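Local coordinates for carbon monoxide dehydrogenase (Thermococcus sp. AM4, PDB 6T7J), which catalyses, as a nickel-iron-sulfur enzyme, the oxidation of carbon monoxide to carbon dioxide, although the active-site cluster C carries no nickel in this model, at residues Leu124-Lys129 / Phe242-Pro247; Lys177-Val182 / Gly540-Asp545; Ala186-Arg191 / His218-Ser223; Lys288-Tyr293 / Ile391-Tyr396; Lys358-Glu363 / Val372-Asn377. One frame throughout, in Å; residues are numbered along the deposited sequence.

Interaction 1. Residues Leu124-Lys129 / Phe242-Pro247; sequences LTDVEK and FGTPKP
D126 and T244 meet through one oxygen each: T244 OG1 donates to D126 OD2. The modelled separation of 2.4 Å is very short, so the bond is plausible but its exact length is doubtful. D126 is the N-cap of helix 127-136, and its carboxylate is shared between two tasks. While OD2 reaches across to T244, OD1 turns back to its own helix and takes the amide of K129 in a capping bond. CG lies anti to the backbone N of D126 (chi1 -158°), which carries the carboxylate out toward T244.

K129 crosses T244 at about a right angle, with K129 CD 3.5 Å from T244 OG1. Its NZ goes on past the threonine to D239 and E420, with a salt bridge to each, and the ammonium also makes a cation-pi contact with Y236. The lysine therefore ties the first turn of its helix to helices 212-242 and 419-425.

On the other flank, T125 OG1 comes within 3.1 Å of G243 N, at an angle too poor for a hydrogen bond; the hydroxyl is instead bonded to I240 O. G243 is where the chain leaves helix 212-242, with a positive phi. Backbone hydrogen bonds between I240 and both T125 and D126 set the two chain pieces against each other, so the start of one helix is laid beside the end of another near the protein surface. The capping bond from K129 N to D126 OD1 measures 2.8 Å and is nearly straight, and the amide approaches the oxygen from above the carboxylate plane, 49° out of it.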
# COMPACT_ATOMS: atom_id res chain seq x y z
N LEU A 124 -3.74 4.71 33.30
CA LEU A 124 -2.67 5.64 32.97
C LEU A 124 -1.63 5.46 34.07
O LEU A 124 -1.75 6.04 35.15
CB LEU A 124 -3.17 7.07 32.88
CG LEU A 124 -4.15 7.41 31.75
CD1 LEU A 124 -4.64 8.84 31.88
CD2 LEU A 124 -3.50 7.18 30.40
N THR A 125 -0.62 4.64 33.81
CA THR A 125 0.35 4.28 34.84
C THR A 125 1.56 5.19 34.88
O THR A 125 2.12 5.41 35.96
CB THR A 125 0.81 2.83 34.66
OG1 THR A 125 1.62 2.73 33.48
CG2 THR A 125 -0.39 1.90 34.53
N ASP A 126 1.98 5.72 33.74
CA ASP A 126 3.11 6.65 33.67
C ASP A 126 2.55 8.04 33.35
O ASP A 126 2.53 8.48 32.20
CB ASP A 126 4.14 6.20 32.63
CG ASP A 126 5.52 6.79 32.88
OD1 ASP A 126 5.60 7.96 33.31
OD2 ASP A 126 6.52 6.08 32.64
N VAL A 127 2.08 8.72 34.39
CA VAL A 127 1.54 10.07 34.22
C VAL A 127 2.65 11.05 33.88
O VAL A 127 2.41 12.06 33.20
CB VAL A 127 0.76 10.48 35.48
CG1 VAL A 127 0.08 11.82 35.27
CG2 VAL A 127 -0.26 9.41 35.84
N GLU A 128 3.88 10.78 34.33
CA GLU A 128 5.00 11.65 34.02
C GLU A 128 5.31 11.64 32.53
O GLU A 128 5.50 12.70 31.91
CB GLU A 128 6.23 11.22 34.83
CG GLU A 128 6.46 12.05 36.07
CD GLU A 128 6.49 13.53 35.77
OE1 GLU A 128 5.45 14.15 35.60
OE2 GLU A 128 7.51 14.14 35.68
N LYS A 129 5.38 10.44 31.94
CA LYS A 129 5.58 10.34 30.50
C LYS A 129 4.45 11.01 29.73
O LYS A 129 4.69 11.71 28.74
CB LYS A 129 5.70 8.87 30.09
CG LYS A 129 6.34 8.64 28.73
CD LYS A 129 7.42 7.58 28.81
CE LYS A 129 7.91 7.19 27.43
NZ LYS A 129 9.17 6.40 27.48
N PHE A 242 1.25 0.80 30.23
CA PHE A 242 1.72 -0.38 30.95
C PHE A 242 3.02 -0.15 31.71
O PHE A 242 3.57 -1.11 32.27
CB PHE A 242 1.90 -1.55 29.98
CG PHE A 242 0.70 -1.82 29.13
CD1 PHE A 242 -0.51 -2.19 29.70
CD2 PHE A 242 0.77 -1.70 27.75
CE1 PHE A 242 -1.62 -2.44 28.92
CE2 PHE A 242 -0.34 -1.94 26.97
CZ PHE A 242 -1.53 -2.31 27.55
N GLY A 243 3.53 1.08 31.74
CA GLY A 243 4.74 1.36 32.49
C GLY A 243 5.98 1.45 31.63
O GLY A 243 6.16 0.65 30.70
N THR A 244 6.83 2.42 31.92
CA THR A 244 8.11 2.53 31.22
C THR A 244 9.05 1.43 31.71
O THR A 244 9.23 1.28 32.92
CB THR A 244 8.73 3.90 31.44
OG1 THR A 244 7.84 4.92 30.98
CG2 THR A 244 10.05 4.02 30.69
N PRO A 245 9.65 0.65 30.81
CA PRO A 245 10.50 -0.46 31.25
C PRO A 245 11.67 0.02 32.10
O PRO A 245 12.30 1.05 31.82
CB PRO A 245 10.98 -1.08 29.93
CG PRO A 245 9.91 -0.73 28.95
CD PRO A 245 9.43 0.64 29.35
N LYS A 246 11.96 -0.74 33.14
CA LYS A 246 13.09 -0.55 34.03
C LYS A 246 13.86 -1.86 34.10
O LYS A 246 13.30 -2.93 33.85
CB LYS A 246 12.64 -0.11 35.43
CG LYS A 246 12.10 1.31 35.49
CD LYS A 246 13.12 2.32 34.98
CE LYS A 246 12.45 3.46 34.24
NZ LYS A 246 11.56 4.27 35.12
N PRO A 247 15.16 -1.80 34.42
CA PRO A 247 15.98 -3.02 34.37
C PRO A 247 15.43 -4.13 35.26
O PRO A 247 15.01 -3.90 36.39
CB PRO A 247 17.35 -2.55 34.85
CG PRO A 247 17.38 -1.10 34.49
CD PRO A 247 15.98 -0.61 34.70

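Interaction 2. Residues Lys177-Val182 / Gly540-Asp545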
# COMPACT_ATOMS: atom_id res chain seq x y z
N LYS A 177 16.46 19.67 15.98
CA LYS A 177 16.28 20.68 14.95
C LYS A 177 17.21 20.44 13.76
O LYS A 177 16.89 20.86 12.64
CB LYS A 177 16.52 22.07 15.52
CG LYS A 177 15.87 22.32 16.87
CD LYS A 177 16.16 23.73 17.36
CE LYS A 177 16.58 23.74 18.82
NZ LYS A 177 17.18 25.05 19.22
N LYS A 178 18.35 19.79 13.97
CA LYS A 178 19.26 19.52 12.87
C LYS A 178 18.66 18.50 11.90
O LYS A 178 18.71 18.69 10.68
CB LYS A 178 20.61 19.04 13.41
CG LYS A 178 21.28 20.02 14.35
CD LYS A 178 22.75 19.69 14.54
CE LYS A 178 23.37 20.50 15.68
NZ LYS A 178 23.28 21.96 15.43
N ARG A 179 18.09 17.42 12.44
CA ARG A 179 17.36 16.48 11.59
C ARG A 179 16.19 17.16 10.90
O ARG A 179 15.89 16.87 9.73
CB ARG A 179 16.88 15.29 12.42
CG ARG A 179 17.97 14.29 12.78
CD ARG A 179 18.42 13.51 11.57
NE ARG A 179 19.61 14.08 10.95
CZ ARG A 179 20.02 13.80 9.72
NH1 ARG A 179 19.32 12.96 8.96
NH2 ARG A 179 21.12 14.37 9.24
N ILE A 180 15.51 18.06 11.62
CA ILE A 180 14.40 18.84 11.07
C ILE A 180 14.85 19.61 9.84
O ILE A 180 14.19 19.58 8.79
CB ILE A 180 13.86 19.80 12.15
CG1 ILE A 180 13.33 19.02 13.35
CG2 ILE A 180 12.82 20.74 11.57
CD1 ILE A 180 11.90 18.61 13.22
N LYS A 181 15.97 20.32 9.95
CA LYS A 181 16.47 21.14 8.86
C LYS A 181 16.96 20.27 7.71
O LYS A 181 16.76 20.62 6.53
CB LYS A 181 17.58 22.05 9.37
CG LYS A 181 18.11 23.03 8.35
CD LYS A 181 17.01 23.96 7.87
CE LYS A 181 17.01 24.08 6.35
NZ LYS A 181 18.26 24.71 5.84
N VAL A 182 17.59 19.13 8.02
CA VAL A 182 18.03 18.20 6.99
C VAL A 182 16.84 17.71 6.18
O VAL A 182 16.83 17.77 4.94
CB VAL A 182 18.80 17.03 7.62
CG1 VAL A 182 18.88 15.86 6.65
CG2 VAL A 182 20.19 17.47 8.05
N GLY A 540 25.67 19.13 20.98
CA GLY A 540 25.51 20.21 20.02
C GLY A 540 25.83 19.76 18.61
O GLY A 540 26.52 20.45 17.86
N VAL A 541 25.29 18.60 18.24
CA VAL A 541 25.79 17.81 17.12
C VAL A 541 24.59 17.16 16.44
O VAL A 541 23.53 16.99 17.05
CB VAL A 541 26.83 16.79 17.66
CG1 VAL A 541 26.94 15.57 16.80
CG2 VAL A 541 28.19 17.45 17.82
N ASP A 542 24.73 16.85 15.15
CA ASP A 542 23.68 16.10 14.48
C ASP A 542 23.85 14.60 14.74
O ASP A 542 24.93 14.13 15.10
CB ASP A 542 23.68 16.37 12.97
CG ASP A 542 22.37 15.97 12.31
OD1 ASP A 542 21.37 15.77 13.03
OD2 ASP A 542 22.35 15.84 11.07
N ILE A 543 22.76 13.85 14.57
CA ILE A 543 22.83 12.40 14.73
C ILE A 543 23.87 11.81 13.79
O ILE A 543 24.56 10.84 14.13
CB ILE A 543 21.44 11.77 14.51
CG1 ILE A 543 20.49 12.16 15.64
CG2 ILE A 543 21.54 10.26 14.40
CD1 ILE A 543 19.06 11.71 15.42
N SER A 544 24.03 12.40 12.60
CA SER A 544 24.96 11.86 11.61
C SER A 544 26.41 11.99 12.04
O SER A 544 27.26 11.26 11.51
CB SER A 544 24.74 12.56 10.27
OG SER A 544 24.37 13.91 10.45
N ASP A 545 26.74 12.90 12.96
CA ASP A 545 28.11 13.04 13.42
C ASP A 545 28.47 12.10 14.56
O ASP A 545 29.66 11.98 14.89
CB ASP A 545 28.40 14.48 13.87
CG ASP A 545 27.86 15.51 12.91
OD1 ASP A 545 28.21 15.46 11.71
OD2 ASP A 545 27.09 16.39 13.36
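A side-on arginine-carboxylate salt bridge, R179 to D542, fastens the start of helix 177-186 to the loop that follows helix 525-538. R179 presents its NE and NH2 edge, one nitrogen to each oxygen: NE to D542 OD1 at 3.2 Å and NH2 to D542 OD2 at 2.7 Å. Both bonds are nearly straight, and both nitrogens come in on the syn side of the carboxylate. The two planes are 25° apart, so the groups meet edge to edge and nearly coplanar. Bends at chi2 and chi3 fold the arginine back so that this edge turns to the loop, and V182 CB lies over one face of the guanidinium.

The loop leads from a Schellman motif closing at G540 to strand 548-552 of the second parallel sheet, and D542 stands just before its 3-10 segment 543-545. The carboxylate is held from its own side as well, by weak bonds from I543 N to OD1 and from S544 OG to OD2, while D542 N is bonded to D545 OD2 at 3.0 Å. R179 NH1, meanwhile, turns the other way and donates to I600 O.

Aliphatic carbon packs around the ion pair. I543 CD1 touches R179 CG at 3.8 Å, crossing it at about a right angle. K178 packs CB against the carboxylate, 3.4 Å from D542 OD1, and runs CD and CE along the loop backbone, CE 3.6 Å from V541 C.

Interaction 3. Residues Ala186-Arg191 / His218-Ser223; sequences AGVLPR and HGIRTS
R191 and R221 stack guanidinium on guanidinium, their planes only 8° apart and their centres 3.8 Å from each other. R191 NH1 sits over the middle of the R221 group, 3.5 Å from its CZ. A bend at chi3 in each chain turns the two flat ends to face one another.

Contacts to backbone oxygens come next. R221, on helix 212-242, carries its methylenes over the loop between helices 177-186 and 193-203: CB lies 3.3 Å from V188 O and CD 3.2 Å from L189 O. R221 CA points a C-H at V188 O as well. In return P190 CB touches R221 O at 3.5 Å.

The apolar part is small. V188 CG2 meets I220 CG2 at 3.7 Å, just after the Schellman motif in which G187, with positive phi, ends helix 177-186.

No hydrogen bond joins the two segments, so the polar ends are settled by third parties. R191 forms salt bridges to E196 and E199 of helix 193-203, and R221 has long, weak ion pairs with the same two glutamates. The negative charge of E196 and E199 would probably offset the paired positive charges and let the guanidinium faces lie together.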
# COMPACT_ATOMS: atom_id res chain seq x y z
N ALA A 186 15.85 18.40 2.25
CA ALA A 186 15.59 17.27 1.36
C ALA A 186 14.13 17.20 0.92
O ALA A 186 13.83 16.56 -0.09
CB ALA A 186 15.99 15.96 2.04
N GLY A 187 13.22 17.84 1.66
CA GLY A 187 11.81 17.79 1.32
C GLY A 187 11.15 16.47 1.64
O GLY A 187 10.24 16.05 0.91
N VAL A 188 11.57 15.80 2.71
CA VAL A 188 11.06 14.48 3.07
C VAL A 188 10.30 14.51 4.40
O VAL A 188 10.08 13.47 5.01
CB VAL A 188 12.19 13.44 3.09
CG1 VAL A 188 12.87 13.36 1.74
CG2 VAL A 188 13.19 13.77 4.19
N LEU A 189 9.91 15.69 4.86
CA LEU A 189 9.18 15.80 6.11
C LEU A 189 7.83 15.12 5.98
O LEU A 189 7.04 15.48 5.09
CB LEU A 189 8.99 17.27 6.51
CG LEU A 189 10.21 17.96 7.13
CD1 LEU A 189 9.96 19.45 7.28
CD2 LEU A 189 10.56 17.33 8.47
N PRO A 190 7.51 14.12 6.81
CA PRO A 190 6.22 13.45 6.69
C PRO A 190 5.09 14.30 7.24
O PRO A 190 5.25 15.05 8.20
CB PRO A 190 6.41 12.18 7.53
CG PRO A 190 7.44 12.56 8.54
CD PRO A 190 8.36 13.55 7.87
N ARG A 191 3.92 14.17 6.61
CA ARG A 191 2.76 14.99 6.91
C ARG A 191 1.67 14.23 7.66
O ARG A 191 1.21 14.68 8.71
CB ARG A 191 2.20 15.59 5.62
CG ARG A 191 3.24 16.33 4.79
CD ARG A 191 2.91 16.29 3.31
NE ARG A 191 3.02 14.94 2.77
CZ ARG A 191 2.87 14.63 1.48
NH1 ARG A 191 2.98 13.37 1.08
NH2 ARG A 191 2.61 15.59 0.60
N HIS A 218 10.46 9.72 -1.42
CA HIS A 218 9.19 9.53 -0.75
C HIS A 218 9.22 8.31 0.17
O HIS A 218 8.55 8.29 1.20
CB HIS A 218 8.04 9.39 -1.74
CG HIS A 218 6.71 9.24 -1.08
ND1 HIS A 218 5.98 8.07 -1.12
CD2 HIS A 218 5.98 10.10 -0.34
CE1 HIS A 218 4.86 8.23 -0.45
NE2 HIS A 218 4.84 9.45 0.05
N GLY A 219 9.99 7.28 -0.20
CA GLY A 219 10.21 6.18 0.73
C GLY A 219 10.86 6.65 2.01
O GLY A 219 10.51 6.19 3.10
N ILE A 220 11.82 7.57 1.90
CA ILE A 220 12.44 8.17 3.08
C ILE A 220 11.39 8.90 3.92
O ILE A 220 11.33 8.76 5.15
CB ILE A 220 13.58 9.11 2.67
CG1 ILE A 220 14.85 8.30 2.38
CG2 ILE A 220 13.84 10.16 3.74
CD1 ILE A 220 15.84 9.01 1.49
N ARG A 221 10.53 9.68 3.25
CA ARG A 221 9.47 10.40 3.96
C ARG A 221 8.53 9.44 4.69
O ARG A 221 8.15 9.69 5.84
CB ARG A 221 8.69 11.28 2.98
CG ARG A 221 7.45 11.93 3.58
CD ARG A 221 7.06 13.20 2.83
NE ARG A 221 6.71 12.93 1.43
CZ ARG A 221 6.44 13.87 0.54
NH1 ARG A 221 6.47 15.16 0.88
NH2 ARG A 221 6.14 13.54 -0.71
N THR A 222 8.17 8.34 4.04
CA THR A 222 7.26 7.37 4.66
C THR A 222 7.93 6.65 5.83
O THR A 222 7.30 6.44 6.88
CB THR A 222 6.79 6.36 3.61
OG1 THR A 222 6.19 7.05 2.51
CG2 THR A 222 5.79 5.39 4.21
N SER A 223 9.20 6.28 5.67
CA SER A 223 9.93 5.68 6.78
C SER A 223 10.02 6.63 7.96
O SER A 223 9.94 6.21 9.12
CB SER A 223 11.33 5.27 6.32
OG SER A 223 12.18 6.40 6.26

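Interaction 4. Residues Lys288-Tyr293 / Ile391-Tyr396; sequences KFAKKY and IAIENY
I393 pushes CG2 into a hollow at the end of the neighbouring helix, floored by A290 and walled by F289 and Y293. Helices 284-292 and 381-395 lie side by side on one face of the parallel sheet of a Rossmann-like domain, where A290 and I393 both rest on V262 and V298. Over the short segments the axes come within 9.3 Å and cross at -24°, running nearly parallel.

Small A290 brings its CA to 3.6 Å from I393 CG2. F289 CD2 lies 3.6 Å from I393 CG2 on one side and Y293 CD2 3.7 Å from it on another. With CG2 anti to the backbone N, I393 turns this methyl toward the opposing helix.

Beyond it, the Y293 ring spreads over the next residue of the second helix. E394 CA sits over the ring face in a CH-pi contact, 4.1 Å from the centroid. F289 and Y293 are themselves packed together, Y293 CD2 standing over the centre of the F289 ring. At the outer end E394 OE1 lies in the plane of that same ring, at its edge, 3.5 Å from F289 CZ, while E394 CG is pressed to 3.2 Å from Y293 OH.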
# COMPACT_ATOMS: atom_id res chain seq x y z
N LYS A 288 -4.79 -22.25 40.46
CA LYS A 288 -5.55 -23.34 41.06
C LYS A 288 -6.44 -24.05 40.05
O LYS A 288 -6.71 -25.24 40.20
CB LYS A 288 -6.37 -22.83 42.24
CG LYS A 288 -7.09 -21.54 41.94
CD LYS A 288 -7.25 -20.64 43.14
CE LYS A 288 -8.00 -21.31 44.26
NZ LYS A 288 -8.83 -20.37 45.06
N PHE A 289 -6.87 -23.36 38.99
CA PHE A 289 -7.57 -24.05 37.90
C PHE A 289 -6.67 -25.11 37.27
O PHE A 289 -7.08 -26.27 37.08
CB PHE A 289 -8.03 -23.04 36.85
CG PHE A 289 -9.15 -23.54 35.97
CD1 PHE A 289 -10.27 -24.15 36.53
CD2 PHE A 289 -9.09 -23.39 34.59
CE1 PHE A 289 -11.30 -24.61 35.72
CE2 PHE A 289 -10.12 -23.85 33.79
CZ PHE A 289 -11.23 -24.45 34.35
N ALA A 290 -5.42 -24.74 36.97
CA ALA A 290 -4.47 -25.69 36.40
C ALA A 290 -4.16 -26.81 37.38
O ALA A 290 -3.95 -27.96 36.96
CB ALA A 290 -3.19 -24.98 35.99
N LYS A 291 -4.11 -26.52 38.68
CA LYS A 291 -3.94 -27.60 39.63
C LYS A 291 -5.14 -28.56 39.59
O LYS A 291 -4.96 -29.77 39.58
CB LYS A 291 -3.70 -27.06 41.04
CG LYS A 291 -2.48 -26.15 41.13
CD LYS A 291 -1.86 -26.17 42.51
CE LYS A 291 -2.51 -25.16 43.42
NZ LYS A 291 -2.86 -25.81 44.71
N LYS A 292 -6.35 -28.00 39.50
CA LYS A 292 -7.53 -28.85 39.34
C LYS A 292 -7.43 -29.71 38.09
O LYS A 292 -7.95 -30.84 38.07
CB LYS A 292 -8.80 -28.00 39.29
CG LYS A 292 -9.38 -27.68 40.66
CD LYS A 292 -10.52 -26.68 40.55
CE LYS A 292 -10.75 -25.96 41.86
NZ LYS A 292 -9.52 -25.29 42.36
N TYR A 293 -6.77 -29.22 37.04
CA TYR A 293 -6.63 -30.00 35.82
C TYR A 293 -5.38 -30.88 35.79
O TYR A 293 -5.07 -31.47 34.75
CB TYR A 293 -6.66 -29.08 34.60
CG TYR A 293 -8.05 -28.89 34.06
CD1 TYR A 293 -8.60 -29.81 33.17
CD2 TYR A 293 -8.84 -27.83 34.46
CE1 TYR A 293 -9.88 -29.66 32.69
CE2 TYR A 293 -10.12 -27.66 33.98
CZ TYR A 293 -10.64 -28.59 33.10
OH TYR A 293 -11.92 -28.43 32.62
N ILE A 391 -9.15 -22.16 28.25
CA ILE A 391 -9.08 -23.11 27.15
C ILE A 391 -7.72 -23.80 27.14
O ILE A 391 -7.62 -25.02 26.95
CB ILE A 391 -9.39 -22.42 25.82
CG1 ILE A 391 -10.86 -21.97 25.80
CG2 ILE A 391 -9.11 -23.35 24.65
CD1 ILE A 391 -11.22 -21.12 24.62
N ALA A 392 -6.65 -23.03 27.36
CA ALA A 392 -5.32 -23.64 27.42
C ALA A 392 -5.21 -24.65 28.56
O ALA A 392 -4.72 -25.78 28.39
CB ALA A 392 -4.26 -22.55 27.56
N ILE A 393 -5.67 -24.25 29.75
CA ILE A 393 -5.58 -25.12 30.92
C ILE A 393 -6.40 -26.39 30.71
O ILE A 393 -6.00 -27.48 31.14
CB ILE A 393 -6.04 -24.36 32.18
CG1 ILE A 393 -4.99 -23.31 32.57
CG2 ILE A 393 -6.31 -25.31 33.33
CD1 ILE A 393 -5.49 -22.32 33.58
N GLU A 394 -7.54 -26.27 30.05
CA GLU A 394 -8.37 -27.44 29.79
C GLU A 394 -7.78 -28.33 28.70
O GLU A 394 -8.06 -29.53 28.67
CB GLU A 394 -9.79 -27.00 29.41
CG GLU A 394 -10.55 -26.36 30.55
CD GLU A 394 -11.54 -25.31 30.08
OE1 GLU A 394 -12.15 -24.65 30.94
OE2 GLU A 394 -11.70 -25.15 28.85
N ASN A 395 -6.96 -27.76 27.81
CA ASN A 395 -6.25 -28.58 26.84
C ASN A 395 -5.04 -29.28 27.44
O ASN A 395 -4.54 -30.24 26.84
CB ASN A 395 -5.81 -27.74 25.64
CG ASN A 395 -5.41 -28.59 24.46
OD1 ASN A 395 -5.96 -29.67 24.24
ND2 ASN A 395 -4.44 -28.11 23.69
N TYR A 396 -4.54 -28.81 28.58
CA TYR A 396 -3.40 -29.45 29.23
C TYR A 396 -3.47 -30.98 29.32
O TYR A 396 -2.45 -31.63 29.05
CB TYR A 396 -3.18 -28.87 30.63
CG TYR A 396 -2.02 -29.50 31.38
CD1 TYR A 396 -0.70 -29.15 31.09
CD2 TYR A 396 -2.24 -30.44 32.38
CE1 TYR A 396 0.36 -29.72 31.77
CE2 TYR A 396 -1.18 -31.02 33.07
CZ TYR A 396 0.11 -30.65 32.76
OH TYR A 396 1.17 -31.22 33.44

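Interaction 5. Residues Lys358-Glu363 / Val372-Asn377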
# COMPACT_ATOMS: atom_id res chain seq x y z
N LYS A 358 -3.41 -25.55 20.43
CA LYS A 358 -4.44 -24.69 19.86
C LYS A 358 -3.83 -23.34 19.48
O LYS A 358 -3.21 -22.67 20.31
CB LYS A 358 -5.59 -24.49 20.84
CG LYS A 358 -6.39 -25.75 21.11
CD LYS A 358 -6.87 -25.80 22.55
CE LYS A 358 -7.92 -26.88 22.74
NZ LYS A 358 -9.16 -26.60 21.96
N VAL A 359 -4.01 -22.96 18.21
CA VAL A 359 -3.58 -21.67 17.70
C VAL A 359 -4.77 -20.72 17.81
O VAL A 359 -5.72 -20.81 17.04
CB VAL A 359 -3.09 -21.78 16.25
CG1 VAL A 359 -2.87 -20.39 15.64
CG2 VAL A 359 -1.82 -22.61 16.17
N ILE A 360 -4.72 -19.80 18.78
CA ILE A 360 -5.82 -18.88 19.04
C ILE A 360 -5.48 -17.54 18.38
O ILE A 360 -4.55 -16.85 18.81
CB ILE A 360 -6.09 -18.71 20.54
CG1 ILE A 360 -6.73 -19.96 21.12
CG2 ILE A 360 -7.00 -17.52 20.79
CD1 ILE A 360 -5.76 -20.91 21.77
N THR A 361 -6.23 -17.18 17.35
CA THR A 361 -6.19 -15.83 16.80
C THR A 361 -7.19 -14.95 17.54
O THR A 361 -8.25 -15.41 17.96
CB THR A 361 -6.50 -15.83 15.30
OG1 THR A 361 -7.68 -16.60 15.05
CG2 THR A 361 -5.34 -16.43 14.51
N THR A 362 -6.82 -13.68 17.72
CA THR A 362 -7.59 -12.78 18.57
C THR A 362 -7.90 -11.42 17.96
O THR A 362 -8.62 -10.64 18.59
CB THR A 362 -6.85 -12.54 19.90
OG1 THR A 362 -5.64 -11.82 19.65
CG2 THR A 362 -6.52 -13.86 20.59
N GLU A 363 -7.37 -11.10 16.78
CA GLU A 363 -7.54 -9.78 16.21
C GLU A 363 -8.22 -9.88 14.85
O GLU A 363 -7.93 -10.80 14.08
CB GLU A 363 -6.17 -9.07 16.06
CG GLU A 363 -6.14 -7.90 15.10
CD GLU A 363 -6.49 -6.58 15.77
OE1 GLU A 363 -6.24 -6.44 16.98
OE2 GLU A 363 -7.01 -5.68 15.07
N VAL A 372 -8.45 -21.19 15.84
CA VAL A 372 -9.65 -20.89 16.61
C VAL A 372 -9.61 -19.40 16.95
O VAL A 372 -8.68 -18.93 17.62
CB VAL A 372 -9.77 -21.76 17.87
CG1 VAL A 372 -10.17 -23.18 17.48
CG2 VAL A 372 -8.46 -21.79 18.64
N HIS A 373 -10.60 -18.66 16.47
CA HIS A 373 -10.63 -17.21 16.62
C HIS A 373 -11.47 -16.84 17.84
O HIS A 373 -12.68 -17.06 17.86
CB HIS A 373 -11.18 -16.54 15.36
CG HIS A 373 -10.90 -15.07 15.29
ND1 HIS A 373 -9.62 -14.55 15.27
CD2 HIS A 373 -11.74 -14.01 15.24
CE1 HIS A 373 -9.69 -13.23 15.21
NE2 HIS A 373 -10.96 -12.88 15.19
N ILE A 374 -10.82 -16.28 18.85
CA ILE A 374 -11.49 -15.70 20.01
C ILE A 374 -11.12 -14.22 20.00
O ILE A 374 -10.07 -13.81 20.51
CB ILE A 374 -11.09 -16.38 21.32
CG1 ILE A 374 -11.56 -17.84 21.30
CG2 ILE A 374 -11.70 -15.66 22.51
CD1 ILE A 374 -10.65 -18.77 22.05
N GLU A 375 -11.99 -13.40 19.41
CA GLU A 375 -11.65 -12.02 19.12
C GLU A 375 -11.52 -11.21 20.40
O GLU A 375 -12.40 -11.25 21.27
CB GLU A 375 -12.71 -11.39 18.21
CG GLU A 375 -12.26 -10.12 17.52
CD GLU A 375 -12.78 -10.00 16.10
OE1 GLU A 375 -12.57 -10.93 15.30
OE2 GLU A 375 -13.41 -8.96 15.79
N PHE A 376 -10.42 -10.48 20.51
CA PHE A 376 -10.12 -9.67 21.69
C PHE A 376 -10.63 -8.25 21.49
O PHE A 376 -10.51 -7.68 20.40
CB PHE A 376 -8.62 -9.66 21.96
CG PHE A 376 -8.24 -9.09 23.30
CD1 PHE A 376 -8.29 -9.88 24.44
CD2 PHE A 376 -7.81 -7.78 23.41
CE1 PHE A 376 -7.93 -9.36 25.67
CE2 PHE A 376 -7.46 -7.25 24.64
CZ PHE A 376 -7.51 -8.05 25.77
N ASN A 377 -11.20 -7.68 22.55
CA ASN A 377 -11.61 -6.29 22.56
C ASN A 377 -11.31 -5.71 23.94
O ASN A 377 -11.29 -6.42 24.94
CB ASN A 377 -13.10 -6.13 22.22
CG ASN A 377 -14.01 -6.63 23.32
OD1 ASN A 377 -13.73 -7.63 23.97
ND2 ASN A 377 -15.12 -5.93 23.53
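V372 opens a short parallel pairing with strand 358-361. Its N donates to V359 O at 3.0 Å, and its O takes a weak bond from T361 N and a C-H from I360 CA. V372 CG2 packs on I360 CG1 at 3.5 Å.

H373 faces the other side of the sheet with T361. Its CG is anti to the backbone N (chi1 -165°), which swings the ring across the threonine side chain, and ND1 and T361 OG1 share a hydrogen bond of 2.8 Å with either as possible donor. NE2 donates within the ring plane to E375 OE1, so the imidazole is gripped from both ends and its rotation fixed. E363 O stands at the ring edge, 3.2 Å from H373 CE1.

I374 N continues the backbone pairing to T361 O at 2.9 Å, while I374 CD1 reaches back to I360 CG2. E375 CA points its C-H at T362 O, and F376 N closes the sequence with an almost straight bond of 2.6 Å to that same oxygen, on a lone pair in the carbonyl plane.

Strand 372-373 is an outermost strand, within this chain, of the parallel sheet, whose 3-2-1-4-5-6 order is that of a Rossmann-like fold.

In the fold
The five contacts spread over the helical part of the chain, the first parallel sheet and a loop leading to the second. Interactions 2 and 3 are neighbours, centres 16 Å apart, at opposite ends of helix 177-186. Helix 212-242 carries one side of interaction 3 and runs on into interaction 1, 30 Å away between centres. Interactions 4 and 5 touch, because helix 381-395 follows strand 372-373 and packs back over the sheet; their centres lie about 55 Å and 44 Å from that of interaction 2. Along the chain, interaction 3 is nested inside interaction 1 and interaction 5 inside interaction 4. Interaction 2 crosses interaction 1 and spans 357 residues, holding the helical region against the loop before strand 548-552.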